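Local coordinates for SnoaL-like domain-containing protein (Burkholderia thailandensis E264, PDB 3EC9) that is of unknown function but adopts the NTF2-like fold of the SnoaL-like family, whose cone-shaped pocket probably receives a small molecule, at residues W43-G48 with V123-F128; G87-G92 with A112-V117; K105-R110 with A135-P140. One frame throughout, in Å; residues are numbered along the deposited sequence. Where two conformers were deposited one is given.

Contact 1: residues W43-G48 with V123-F128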
loop_
_atom_site.group_PDB
_atom_site.type_symbol
_atom_site.label_atom_id
_atom_site.label_comp_id
_atom_site.label_asym_id
_atom_site.label_seq_id
_atom_site.Cartn_x
_atom_site.Cartn_y
_atom_site.Cartn_z
ATOM N N TRP B 43 11.384 10.288 0.977
ATOM C CA TRP B 43 10.471 9.796 -0.049
ATOM C C TRP B 43 10.925 8.380 -0.425
ATOM O O TRP B 43 11.987 8.176 -1.029
ATOM C CB TRP B 43 10.529 10.738 -1.236
ATOM C CG TRP B 43 9.719 10.361 -2.396
ATOM C CD1 TRP B 43 9.863 9.231 -3.195
ATOM C CD2 TRP B 43 8.645 11.108 -2.973
ATOM N NE1 TRP B 43 8.960 9.249 -4.213
ATOM C CE2 TRP B 43 8.206 10.392 -4.121
ATOM C CE3 TRP B 43 8.036 12.332 -2.665
ATOM C CZ2 TRP B 43 7.150 10.839 -4.941
ATOM C CZ3 TRP B 43 6.952 12.764 -3.488
ATOM C CH2 TRP B 43 6.540 12.012 -4.607
ATOM N N THR B 44 10.124 7.405 -0.017
ATOM C CA THR B 44 10.424 6.009 -0.191
ATOM C C THR B 44 9.586 5.316 -1.309
ATOM O O THR B 44 8.363 5.190 -1.241
ATOM C CB THR B 44 10.255 5.209 1.110
ATOM O OG1 THR B 44 11.119 5.789 2.097
ATOM C CG2 THR B 44 10.553 3.729 0.880
ATOM N N GLU B 45 10.285 4.872 -2.340
ATOM C CA GLU B 45 9.732 4.021 -3.389
ATOM C C GLU B 45 9.922 2.578 -2.851
ATOM O O GLU B 45 10.938 2.259 -2.221
ATOM C CB GLU B 45 10.493 4.207 -4.700
ATOM C CG GLU B 45 10.295 5.580 -5.328
ATOM C CD GLU B 45 8.964 5.740 -5.957
ATOM O OE1 GLU B 45 8.670 5.046 -6.938
ATOM O OE2 GLU B 45 8.213 6.614 -5.523
HETATM N N MSE B 46 8.891 1.752 -3.033
HETATM C CA MSE B 46 8.892 0.424 -2.440
HETATM C C MSE B 46 10.082 -0.451 -2.866
HETATM O O MSE B 46 10.516 -0.385 -3.991
HETATM C CB MSE B 46 7.578 -0.283 -2.774
HETATM C CG MSE B 46 7.356 -1.508 -2.017
HETATM SE SE MSE B 46 5.579 -2.333 -2.282
HETATM C CE MSE B 46 4.753 -2.251 -0.501
ATOM N N ALA B 47 10.540 -1.336 -1.968
ATOM C CA ALA B 47 11.737 -2.118 -2.166
ATOM C C ALA B 47 11.675 -2.882 -3.480
ATOM O O ALA B 47 12.685 -2.942 -4.212
ATOM C CB ALA B 47 11.923 -3.061 -0.980
ATOM N N GLY B 48 10.524 -3.498 -3.798
ATOM C CA GLY B 48 10.389 -4.258 -5.054
ATOM C C GLY B 48 10.103 -3.466 -6.309
ATOM O O GLY B 48 10.019 -4.053 -7.391
ATOM N N VAL B 123 6.851 16.033 4.412
ATOM C CA VAL B 123 8.097 15.467 4.986
ATOM C C VAL B 123 8.309 13.952 4.784
ATOM O O VAL B 123 9.390 13.454 4.976
ATOM C CB VAL B 123 8.183 15.747 6.485
ATOM C CG1 VAL B 123 8.375 17.250 6.731
ATOM C CG2 VAL B 123 7.033 15.184 7.271
ATOM N N HIS B 124 7.251 13.215 4.504
ATOM C CA HIS B 124 7.395 11.773 4.220
ATOM C C HIS B 124 6.392 11.338 3.133
ATOM O O HIS B 124 5.234 11.773 3.097
ATOM C CB HIS B 124 7.227 10.895 5.483
ATOM C CG HIS B 124 8.092 9.659 5.492
ATOM N ND1 HIS B 124 7.748 8.483 4.855
ATOM C CD2 HIS B 124 9.294 9.428 6.082
ATOM C CE1 HIS B 124 8.705 7.590 5.038
ATOM N NE2 HIS B 124 9.657 8.138 5.776
ATOM N N PHE B 125 6.878 10.454 2.273
ATOM C CA PHE B 125 6.079 9.749 1.263
ATOM C C PHE B 125 6.529 8.303 1.298
ATOM O O PHE B 125 7.735 8.011 1.346
ATOM C CB PHE B 125 6.348 10.300 -0.137
ATOM C CG PHE B 125 5.867 9.436 -1.266
ATOM C CD1 PHE B 125 6.688 8.445 -1.817
ATOM C CD2 PHE B 125 4.583 9.601 -1.767
ATOM C CE1 PHE B 125 6.221 7.686 -2.864
ATOM C CE2 PHE B 125 4.117 8.823 -2.847
ATOM C CZ PHE B 125 4.937 7.887 -3.376
ATOM N N GLU B 126 5.562 7.390 1.250
ATOM C CA GLU B 126 5.908 5.984 1.082
ATOM C C GLU B 126 4.927 5.308 0.107
ATOM O O GLU B 126 3.706 5.460 0.241
ATOM C CB GLU B 126 6.054 5.243 2.423
ATOM C CG GLU B 126 6.484 3.757 2.236
ATOM C CD GLU B 126 6.744 3.028 3.507
ATOM O OE1 GLU B 126 6.493 3.586 4.619
ATOM O OE2 GLU B 126 7.298 1.888 3.419
ATOM N N GLN B 127 5.467 4.546 -0.839
ATOM C CA GLN B 127 4.699 3.891 -1.874
ATOM C C GLN B 127 4.467 2.393 -1.492
ATOM O O GLN B 127 5.390 1.707 -1.040
ATOM C CB GLN B 127 5.518 3.927 -3.174
ATOM C CG GLN B 127 4.957 3.167 -4.343
ATOM C CD GLN B 127 6.074 2.926 -5.383
ATOM O OE1 GLN B 127 7.127 2.311 -5.078
ATOM N NE2 GLN B 127 5.866 3.420 -6.579
ATOM N N PHE B 128 3.238 1.912 -1.713
ATOM C CA PHE B 128 2.884 0.515 -1.520
ATOM C C PHE B 128 2.147 0.029 -2.771
ATOM O O PHE B 128 0.988 0.372 -2.968
ATOM C CB PHE B 128 1.974 0.311 -0.300
ATOM C CG PHE B 128 2.517 0.878 1.003
ATOM C CD1 PHE B 128 2.443 2.222 1.240
ATOM C CD2 PHE B 128 3.111 0.052 1.946
ATOM C CE1 PHE B 128 2.954 2.751 2.427
ATOM C CE2 PHE B 128 3.615 0.556 3.135
ATOM C CZ PHE B 128 3.548 1.924 3.376
#
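W43 lays its indole flat against the ring of F125, its partner in the parallel pairing of strands 41-45 and 121-129. The six-membered ring of W43 and the phenyl ring have centroids 3.9 Å apart and planes inclined by 20°, a face-to-face stack in which F125 CD1 lies offset toward the rim of the indole. Both side chains leave the backbone with CG anti to N (chi1 177° in W43), which sends both rings off the same face of the sheet, one over the other. T44 ties the backbones together: its N donates to F125 O at 2.8 Å in a nearly straight bond, and its O accepts from Q127 N at 3.0 Å. Its hydroxyl turns to T54 on the edge strand. E45 bends back at chi2 (-74°), which brings OE2 to W43 NE1 at 3.0 Å on the anti side of the carboxylate; this bond helps fix the rotation of the stacked indole. Where the strand ends, the extended side chain of Q127 takes over the pairing, its OE1 accepting from M46 N at 2.8 Å. The selenomethionine M46 then reaches its CE to F128, 3.7 Å from CD2. E45 and F125 also lie beside a bound acetate and a bound glycerol respectively, so the face carrying W43 and F125 probably lines the pocket inside the curved NTF2-like sheet.

Contact 2: residues G87-G92 with A112-V117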
loop_
_atom_site.group_PDB
_atom_site.type_symbol
_atom_site.label_atom_id
_atom_site.label_comp_id
_atom_site.label_asym_id
_atom_site.label_seq_id
_atom_site.Cartn_x
_atom_site.Cartn_y
_atom_site.Cartn_z
ATOM N N GLY B 87 -5.468 13.687 8.992
ATOM C CA GLY B 87 -4.914 14.831 9.719
ATOM C C GLY B 87 -3.567 15.244 9.170
ATOM O O GLY B 87 -3.471 15.740 8.038
ATOM N N ASP B 88 -2.506 14.964 9.912
ATOM C CA ASP B 88 -1.166 15.246 9.416
ATOM C C ASP B 88 -0.696 14.200 8.434
ATOM O O ASP B 88 0.263 14.431 7.691
ATOM C CB ASP B 88 -0.169 15.323 10.556
ATOM C CG ASP B 88 -0.430 16.517 11.478
ATOM O OD1 ASP B 88 -1.011 17.516 10.999
ATOM O OD2 ASP B 88 -0.062 16.410 12.672
ATOM N N THR B 89 -1.349 13.040 8.453
ATOM C CA THR B 89 -1.094 12.002 7.454
ATOM C C THR B 89 -2.249 12.001 6.456
ATOM O O THR B 89 -3.408 12.321 6.795
ATOM C CB THR B 89 -0.904 10.583 8.088
ATOM O OG1 THR B 89 -0.754 9.582 7.066
ATOM C CG2 THR B 89 -2.069 10.229 8.929
ATOM N N VAL B 90 -1.918 11.666 5.213
ATOM C CA VAL B 90 -2.911 11.629 4.143
ATOM C C VAL B 90 -2.583 10.359 3.350
ATOM O O VAL B 90 -1.401 10.094 3.146
ATOM C CB VAL B 90 -2.799 12.838 3.237
ATOM C CG1 VAL B 90 -3.888 12.826 2.108
ATOM C CG2 VAL B 90 -2.864 14.127 4.087
ATOM N N ILE B 91 -3.592 9.580 2.933
ATOM C CA ILE B 91 -3.330 8.342 2.185
ATOM C C ILE B 91 -4.057 8.412 0.839
ATOM O O ILE B 91 -5.292 8.466 0.782
ATOM C CB ILE B 91 -3.766 7.062 2.985
ATOM C CG1 ILE B 91 -3.036 7.027 4.338
ATOM C CG2 ILE B 91 -3.515 5.776 2.187
ATOM C CD1 ILE B 91 -3.667 7.846 5.491
ATOM N N GLY B 92 -3.277 8.374 -0.241
ATOM C CA GLY B 92 -3.822 8.330 -1.603
ATOM C C GLY B 92 -3.937 6.876 -2.052
ATOM O O GLY B 92 -3.108 6.040 -1.654
ATOM N N ALA B 112 -1.180 2.315 -2.987
ATOM C CA ALA B 112 -1.459 3.278 -1.939
ATOM C C ALA B 112 -0.181 4.076 -1.632
ATOM O O ALA B 112 0.958 3.519 -1.678
ATOM C CB ALA B 112 -1.981 2.599 -0.659
ATOM N N HIS B 113 -0.360 5.374 -1.356
ATOM C CA HIS B 113 0.702 6.285 -0.953
ATOM C C HIS B 113 0.375 6.886 0.402
ATOM O O HIS B 113 -0.714 7.427 0.599
ATOM C CB HIS B 113 0.830 7.459 -1.897
ATOM C CG HIS B 113 1.031 7.082 -3.319
ATOM N ND1 HIS B 113 0.397 7.727 -4.353
ATOM C CD2 HIS B 113 1.855 6.171 -3.887
ATOM C CE1 HIS B 113 0.792 7.205 -5.498
ATOM N NE2 HIS B 113 1.703 6.288 -5.249
ATOM N N VAL B 114 1.314 6.753 1.325
ATOM C CA VAL B 114 1.174 7.355 2.656
ATOM C C VAL B 114 2.073 8.595 2.765
ATOM O O VAL B 114 3.278 8.534 2.487
ATOM C CB VAL B 114 1.531 6.353 3.802
ATOM C CG1 VAL B 114 1.448 7.059 5.178
ATOM C CG2 VAL B 114 0.625 5.110 3.730
ATOM N N TRP B 115 1.439 9.724 3.071
ATOM C CA TRP B 115 2.086 11.035 3.110
ATOM C C TRP B 115 2.018 11.590 4.528
ATOM O O TRP B 115 1.000 11.406 5.204
ATOM C CB TRP B 115 1.312 12.034 2.248
ATOM C CG TRP B 115 1.155 11.690 0.812
ATOM C CD1 TRP B 115 0.172 10.924 0.247
ATOM C CD2 TRP B 115 1.984 12.133 -0.255
ATOM N NE1 TRP B 115 0.337 10.875 -1.125
ATOM C CE2 TRP B 115 1.454 11.596 -1.457
ATOM C CE3 TRP B 115 3.122 12.935 -0.325
ATOM C CZ2 TRP B 115 2.032 11.849 -2.705
ATOM C CZ3 TRP B 115 3.685 13.182 -1.557
ATOM C CH2 TRP B 115 3.159 12.654 -2.713
ATOM N N ARG B 116 3.052 12.327 4.932
ATOM C CA ARG B 116 3.040 13.086 6.194
ATOM C C ARG B 116 3.464 14.531 5.898
ATOM O O ARG B 116 4.438 14.760 5.189
ATOM C CB ARG B 116 3.984 12.456 7.230
ATOM C CG ARG B 116 3.969 13.161 8.601
ATOM C CD ARG B 116 4.624 12.323 9.723
ATOM N NE ARG B 116 6.057 12.097 9.511
ATOM C CZ ARG B 116 6.618 10.952 9.111
ATOM N NH1 ARG B 116 5.886 9.866 8.868
ATOM N NH2 ARG B 116 7.934 10.895 8.965
ATOM N N VAL B 117 2.694 15.485 6.429
ATOM C CA VAL B 117 2.967 16.919 6.298
ATOM C C VAL B 117 3.244 17.449 7.704
ATOM O O VAL B 117 2.566 17.084 8.695
ATOM C CB VAL B 117 1.768 17.628 5.634
ATOM C CG1 VAL B 117 1.956 19.164 5.559
ATOM C CG2 VAL B 117 1.556 17.053 4.239
HETATM O O HOH W 1 0.699 18.956 9.577
#
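W115 and V90 form a hydrogen-bonded antiparallel pair, and the tryptophan side chain sets out along the backbone of its partner. W115 CB lies 4.3 Å from V90 CB and closer still to V90 O. With CG anti to its own carbonyl carbon (chi1 -59°), the indole starts beside that same oxygen, and CD1 passes it at 3.4 Å, V90 O lying in the ring plane at the edge. CD1 also skirts the N of G92, which has no side chain to place on this face, where a CB would come close to W115 NE1 and H113 ND1. Farther out, NE1 turns to the hydroxyl of Y22, which H113 ND1 also meets, and the far end of the indole meets the F125 ring edge to face. In the backbone, W115 O accepts from V90 N at 2.9 Å; in the conformer given, T89 OG1 also donates at 3.1 Å, from the opposite face of the carbonyl plane. T89, I91 and V114 occupy the other side of the sheet, where I91 CG1 and V114 CG2 run alongside each other 4.2 Å apart. Past the last strand pair, V117 N donates to D88 O at 2.9 Å, and a water links D88 OD1 to V117 O. The hairpin of strands 89-100 and 106-118 is set between strands 73-86 and 121-129. Helix 14-26 packs over V90, W115 and V117, while T89, I91 and V114 face the second subunit, I91 meeting its own counterpart there.

Contact 3: residues K105-R110 with A135-P140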
loop_
_atom_site.group_PDB
_atom_site.type_symbol
_atom_site.label_atom_id
_atom_site.label_comp_id
_atom_site.label_asym_id
_atom_site.label_seq_id
_atom_site.Cartn_x
_atom_site.Cartn_y
_atom_site.Cartn_z
ATOM N N LYS B 105 5.637 -4.406 -23.076
ATOM C CA LYS B 105 4.576 -4.985 -22.255
ATOM C C LYS B 105 3.977 -3.945 -21.326
ATOM O O LYS B 105 4.689 -3.118 -20.764
ATOM C CB LYS B 105 5.077 -6.172 -21.417
ATOM C CG LYS B 105 5.556 -7.349 -22.219
ATOM C CD LYS B 105 6.064 -8.438 -21.318
ATOM C CE LYS B 105 6.618 -9.607 -22.139
ATOM N NZ LYS B 105 7.057 -10.727 -21.258
ATOM N N SER B 106 2.649 -3.944 -21.226
ATOM C CA SER B 106 1.940 -3.067 -20.280
ATOM C C SER B 106 1.559 -3.792 -18.994
ATOM O O SER B 106 1.607 -5.016 -18.920
ATOM C CB SER B 106 0.689 -2.468 -20.923
ATOM O OG SER B 106 -0.196 -3.478 -21.353
ATOM N N PHE B 107 1.202 -3.004 -17.977
ATOM C CA PHE B 107 0.639 -3.501 -16.714
ATOM C C PHE B 107 -0.356 -2.457 -16.243
ATOM O O PHE B 107 -0.339 -1.274 -16.654
ATOM C CB PHE B 107 1.719 -3.667 -15.607
ATOM C CG PHE B 107 2.104 -2.347 -14.953
ATOM C CD1 PHE B 107 3.003 -1.480 -15.586
ATOM C CD2 PHE B 107 1.564 -1.951 -13.752
ATOM C CE1 PHE B 107 3.341 -0.286 -15.016
ATOM C CE2 PHE B 107 1.906 -0.747 -13.178
ATOM C CZ PHE B 107 2.780 0.095 -13.812
ATOM N N GLU B 108 -1.219 -2.907 -15.329
ATOM C CA GLU B 108 -2.039 -2.029 -14.532
ATOM C C GLU B 108 -2.095 -2.647 -13.133
ATOM O O GLU B 108 -2.282 -3.824 -12.983
ATOM C CB GLU B 108 -3.436 -1.891 -15.144
ATOM C CG GLU B 108 -4.391 -1.036 -14.339
ATOM C CD GLU B 108 -5.669 -0.771 -15.037
ATOM O OE1 GLU B 108 -6.021 -1.540 -15.946
ATOM O OE2 GLU B 108 -6.323 0.238 -14.678
ATOM N N CYS B 109 -1.973 -1.838 -12.105
ATOM C CA CYS B 109 -2.105 -2.390 -10.738
ATOM C C CYS B 109 -2.516 -1.328 -9.713
ATOM O O CYS B 109 -2.570 -0.126 -10.020
ATOM C CB CYS B 109 -0.784 -3.063 -10.325
ATOM S SG CYS B 109 0.568 -1.873 -9.938
ATOM N N ARG B 110 -2.778 -1.770 -8.495
ATOM C CA ARG B 110 -3.157 -0.880 -7.418
ATOM C C ARG B 110 -1.961 -0.306 -6.699
ATOM O O ARG B 110 -0.843 -0.868 -6.704
ATOM C CB ARG B 110 -4.069 -1.620 -6.438
ATOM C CG ARG B 110 -5.424 -2.073 -7.050
ATOM C CD ARG B 110 -6.338 -0.931 -7.178
ATOM N NE ARG B 110 -6.989 -0.603 -5.908
ATOM C CZ ARG B 110 -7.676 0.511 -5.684
ATOM N NH1 ARG B 110 -7.717 1.472 -6.597
ATOM N NH2 ARG B 110 -8.332 0.675 -4.547
ATOM N N ALA B 135 6.925 -5.763 -12.248
ATOM C CA ALA B 135 8.022 -6.641 -12.643
ATOM C C ALA B 135 7.670 -7.556 -13.844
ATOM O O ALA B 135 8.516 -7.807 -14.713
ATOM C CB ALA B 135 8.503 -7.467 -11.424
ATOM N N GLN B 136 6.447 -8.041 -13.918
ATOM C CA GLN B 136 6.017 -8.900 -15.032
ATOM C C GLN B 136 6.146 -8.159 -16.369
ATOM O O GLN B 136 6.452 -8.752 -17.410
ATOM C CB GLN B 136 4.570 -9.370 -14.836
ATOM C CG GLN B 136 4.356 -10.448 -13.805
ATOM C CD GLN B 136 2.847 -10.677 -13.440
ATOM O OE1 GLN B 136 1.941 -9.944 -13.865
ATOM N NE2 GLN B 136 2.603 -11.711 -12.679
ATOM N N ALA B 137 5.852 -6.866 -16.362
ATOM C CA ALA B 137 5.934 -6.040 -17.563
ATOM C C ALA B 137 7.400 -5.880 -18.024
ATOM O O ALA B 137 7.651 -5.547 -19.169
ATOM C CB ALA B 137 5.287 -4.677 -17.328
HETATM N N MSE B 138 8.340 -6.060 -17.100
HETATM C CA MSE B 138 9.748 -5.842 -17.380
HETATM C C MSE B 138 10.451 -7.129 -17.766
HETATM O O MSE B 138 11.671 -7.137 -17.978
HETATM C CB MSE B 138 10.406 -5.202 -16.165
HETATM C CG MSE B 138 9.657 -3.955 -15.700
HETATM SE SE MSE B 138 10.348 -3.311 -14.033
HETATM C CE MSE B 138 12.203 -3.192 -14.563
ATOM N N GLN B 139 9.694 -8.214 -17.866
ATOM C CA GLN B 139 10.247 -9.517 -18.290
ATOM C C GLN B 139 10.216 -9.664 -19.787
ATOM O O GLN B 139 9.158 -9.486 -20.389
ATOM C CB GLN B 139 9.421 -10.673 -17.743
ATOM C CG GLN B 139 9.351 -10.737 -16.235
ATOM C CD GLN B 139 10.711 -10.637 -15.589
ATOM O OE1 GLN B 139 10.941 -9.769 -14.735
ATOM N NE2 GLN B 139 11.640 -11.512 -16.007
ATOM N N PRO B 140 11.372 -9.996 -20.408
ATOM C CA PRO B 140 11.375 -10.385 -21.816
ATOM C C PRO B 140 10.426 -11.546 -22.087
ATOM O O PRO B 140 9.755 -11.559 -23.125
ATOM C CB PRO B 140 12.821 -10.821 -22.062
ATOM C CG PRO B 140 13.617 -10.029 -21.065
ATOM C CD PRO B 140 12.741 -9.966 -19.845
ATOM O OXT PRO B 140 10.288 -12.474 -21.282
HETATM O O HOH W 2 5.231 -10.934 -18.724
#
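K105 and A137 carry most of this surface contact, the lysine lying along the backbone at the end of helix 131-137 and the alanine packing beside residues 105-107. K105 CB rests 3.5 Å from A137 O, and from there the chain runs fully extended, its CD and CE passing Q139 O. At the tip NZ donates to Q139 O at 2.6 Å, approaching from above the carbonyl plane (38° out of it) and not along a lone pair. The C-terminal carboxylate adds a weak bond, P140 O lying 3.4 Å from NZ, and a long salt bridge through P140 OXT, probably no more than a loose attraction. A water joins NZ to Q136 O as well, so the ammonium gathers backbone oxygens from the last helical turn and the tail beyond it. A137 CB lies 3.8 Å from K105 O and 4.1 Å from F107 CB. T103, in the connection between strands 89-100 and 106-118, bonds with its OG1 to both A137 O and K105 N. F107 reaches from strand 106-118 to V134 of the same helix, to Y96 on strand 89-100 and to W73 at the beginning of strand 73-86, which A137 touches too.

All three contacts draw on one mixed sheet: contacts 1 and 2 pair neighbouring strands, while contact 3 joins the sheet to helix 131-137 and the C-terminus. Contacts 1 and 2, with centres 11 Å apart, adjoin directly through strands 106-118 and 121-129: F128 N lies 2.8 Å from A112 O in a probable hydrogen bond, and F125 CD2 packs 3.5 Å from W115 CH2. That aromatic junction borders the bound glycerol, with acetate near E45 and H113; both probably come from the crystallisation liquor but may mark the pocket. The centre of contact 3 lies about 26 Å from that of contact 2 and 19 Å from that of contact 1, yet its R110 forms a salt bridge with E126 in contact 1 of the second subunit.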